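Local coordinates for mortality factor 4-like protein 1 (Homo sapiens, PDB 2F5K) that probably reads chromatin marks in gene regulation, its chromo domain binding lysine-methylated histone H3, at residues Val45-Asp49 / Lys50-Tyr54. Sequence-based numbering, arbitrary orientation.
Sequences VAIKD and KQVKY
Ala46 and Lys53 pair through two backbone hydrogen bonds, and Lys48 and Gln51 repeat the pattern two residues nearer the tip of this antiparallel beta hairpin, whose two-residue turn joins strands 37-48 and 51-58 of the chromo domain's beta sheet. The bond from Lys53 N to Ala46 O (2.7 Å) is nearly straight at 168°, and that from Gln51 N to Lys48 O (2.7 Å) closes the type I' turn from Lys48 to Gln51. Asp49 and Lys50 form its corners, both with positive phi; as exposed polar residues they suit a tip projecting into solvent.

Apolar contacts occupy the face bearing Val45, Ile47, Val52 and Tyr54. Val45 CG2 meets the edge of the Tyr54 ring near its plane, 3.8 Å from CE2. With Val45 CG1 anti to the backbone N (chi1 -179°), that methyl lies 4.2 Å from Val52 CG1, which also touches Ile47 CG1. The beta-branched Val45, Ile47 and Val52 suit extended strands, and Pro21 touches Val45, Val52 and Tyr54. The tyrosine hydroxyl hydrogen-bonds to Glu71 and the backbone of Phe23, so the aromatic ring can be buried without stranding its polar end.

On the other face, the extended chains of Lys48 and Lys53 converge, and Lys48 NZ lies 4.4 Å from Lys53 NZ. This like-charged proximity probably costs some energy; the hairpin's cohesion probably rests largely on its backbone ladder and apolar face.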
loop_
_atom_site.group_PDB
_atom_site.type_symbol
_atom_site.label_atom_id
_atom_site.label_comp_id
_atom_site.label_asym_id
_atom_site.label_seq_id
_atom_site.Cartn_x
_atom_site.Cartn_y
_atom_site.Cartn_z
ATOM N N VAL A 45 -3.610 7.822 -10.584
ATOM C CA VAL A 45 -4.956 7.343 -10.312
ATOM C C VAL A 45 -5.647 7.131 -11.643
ATOM O O VAL A 45 -5.906 8.092 -12.364
ATOM C CB VAL A 45 -5.796 8.394 -9.544
ATOM C CG1 VAL A 45 -7.186 7.866 -9.258
ATOM C CG2 VAL A 45 -5.108 8.834 -8.259
ATOM N N ALA A 46 -5.947 5.886 -11.984
ATOM C CA ALA A 46 -6.645 5.613 -13.238
ATOM C C ALA A 46 -7.905 4.807 -12.999
ATOM O O ALA A 46 -7.920 3.873 -12.201
ATOM C CB ALA A 46 -5.744 4.895 -14.210
ATOM N N ILE A 47 -8.969 5.188 -13.689
ATOM C CA ILE A 47 -10.240 4.492 -13.577
ATOM C C ILE A 47 -10.427 3.592 -14.792
ATOM O O ILE A 47 -10.197 4.014 -15.933
ATOM C CB ILE A 47 -11.398 5.501 -13.462
ATOM C CG1 ILE A 47 -11.206 6.387 -12.235
ATOM C CG2 ILE A 47 -12.735 4.778 -13.374
ATOM C CD1 ILE A 47 -12.298 7.429 -12.070
ATOM N N LYS A 48 -10.826 2.348 -14.537
ATOM C CA LYS A 48 -11.064 1.382 -15.597
ATOM C C LYS A 48 -12.234 0.467 -15.271
ATOM O O LYS A 48 -12.236 -0.221 -14.252
ATOM C CB LYS A 48 -9.818 0.543 -15.851
ATOM C CG LYS A 48 -10.026 -0.602 -16.828
ATOM C CD LYS A 48 -8.802 -1.491 -16.864
ATOM C CE LYS A 48 -9.050 -2.765 -17.648
ATOM N NZ LYS A 48 -7.820 -3.602 -17.682
ATOM N N ASP A 49 -13.234 0.481 -16.143
ATOM C CA ASP A 49 -14.390 -0.395 -16.018
ATOM C C ASP A 49 -15.016 -0.360 -14.639
ATOM O O ASP A 49 -15.398 -1.397 -14.102
ATOM C CB ASP A 49 -14.005 -1.831 -16.374
ATOM C CG ASP A 49 -13.338 -1.934 -17.729
ATOM O OD1 ASP A 49 -13.635 -1.089 -18.603
ATOM O OD2 ASP A 49 -12.507 -2.826 -18.009
ATOM N N LYS A 50 -15.114 0.834 -14.068
ATOM C CA LYS A 50 -15.753 1.006 -12.766
ATOM C C LYS A 50 -14.823 0.616 -11.624
ATOM O O LYS A 50 -15.149 0.797 -10.453
ATOM C CB LYS A 50 -17.064 0.215 -12.699
ATOM C CG LYS A 50 -18.115 0.647 -13.724
ATOM C CD LYS A 50 -19.445 -0.070 -13.484
ATOM C CE LYS A 50 -20.500 0.319 -14.507
ATOM N NZ LYS A 50 -21.788 -0.378 -14.237
ATOM N N GLN A 51 -13.662 0.076 -11.978
ATOM C CA GLN A 51 -12.661 -0.302 -10.994
ATOM C C GLN A 51 -11.535 0.734 -11.000
ATOM O O GLN A 51 -10.914 0.986 -12.034
ATOM C CB GLN A 51 -12.110 -1.702 -11.292
ATOM C CG GLN A 51 -13.076 -2.855 -10.981
ATOM C CD GLN A 51 -12.473 -4.232 -11.255
ATOM O OE1 GLN A 51 -11.278 -4.353 -11.557
ATOM N NE2 GLN A 51 -13.301 -5.269 -11.153
ATOM N N VAL A 52 -11.283 1.339 -9.843
ATOM C CA VAL A 52 -10.258 2.369 -9.723
ATOM C C VAL A 52 -8.915 1.751 -9.364
ATOM O O VAL A 52 -8.825 0.932 -8.455
ATOM C CB VAL A 52 -10.646 3.401 -8.666
ATOM C CG1 VAL A 52 -9.706 4.588 -8.713
ATOM C CG2 VAL A 52 -12.085 3.856 -8.872
ATOM N N LYS A 53 -7.871 2.139 -10.091
ATOM C CA LYS A 53 -6.541 1.595 -9.866
ATOM C C LYS A 53 -5.576 2.681 -9.424
ATOM O O LYS A 53 -5.829 3.865 -9.596
ATOM C CB LYS A 53 -6.018 0.940 -11.141
ATOM C CG LYS A 53 -6.968 -0.083 -11.761
ATOM C CD LYS A 53 -6.221 -1.059 -12.677
ATOM C CE LYS A 53 -7.070 -2.266 -13.057
ATOM N NZ LYS A 53 -6.225 -3.385 -13.566
ATOM N N TYR A 54 -4.460 2.275 -8.843
ATOM C CA TYR A 54 -3.478 3.258 -8.420
ATOM C C TYR A 54 -2.080 2.850 -8.791
ATOM O O TYR A 54 -1.672 1.707 -8.582
ATOM C CB TYR A 54 -3.529 3.477 -6.913
ATOM C CG TYR A 54 -4.823 4.056 -6.430
ATOM C CD1 TYR A 54 -5.816 3.238 -5.919
ATOM C CD2 TYR A 54 -5.056 5.419 -6.490
ATOM C CE1 TYR A 54 -6.992 3.751 -5.465
ATOM C CE2 TYR A 54 -6.234 5.949 -6.041
ATOM C CZ TYR A 54 -7.203 5.111 -5.525
ATOM O OH TYR A 54 -8.392 5.636 -5.079
#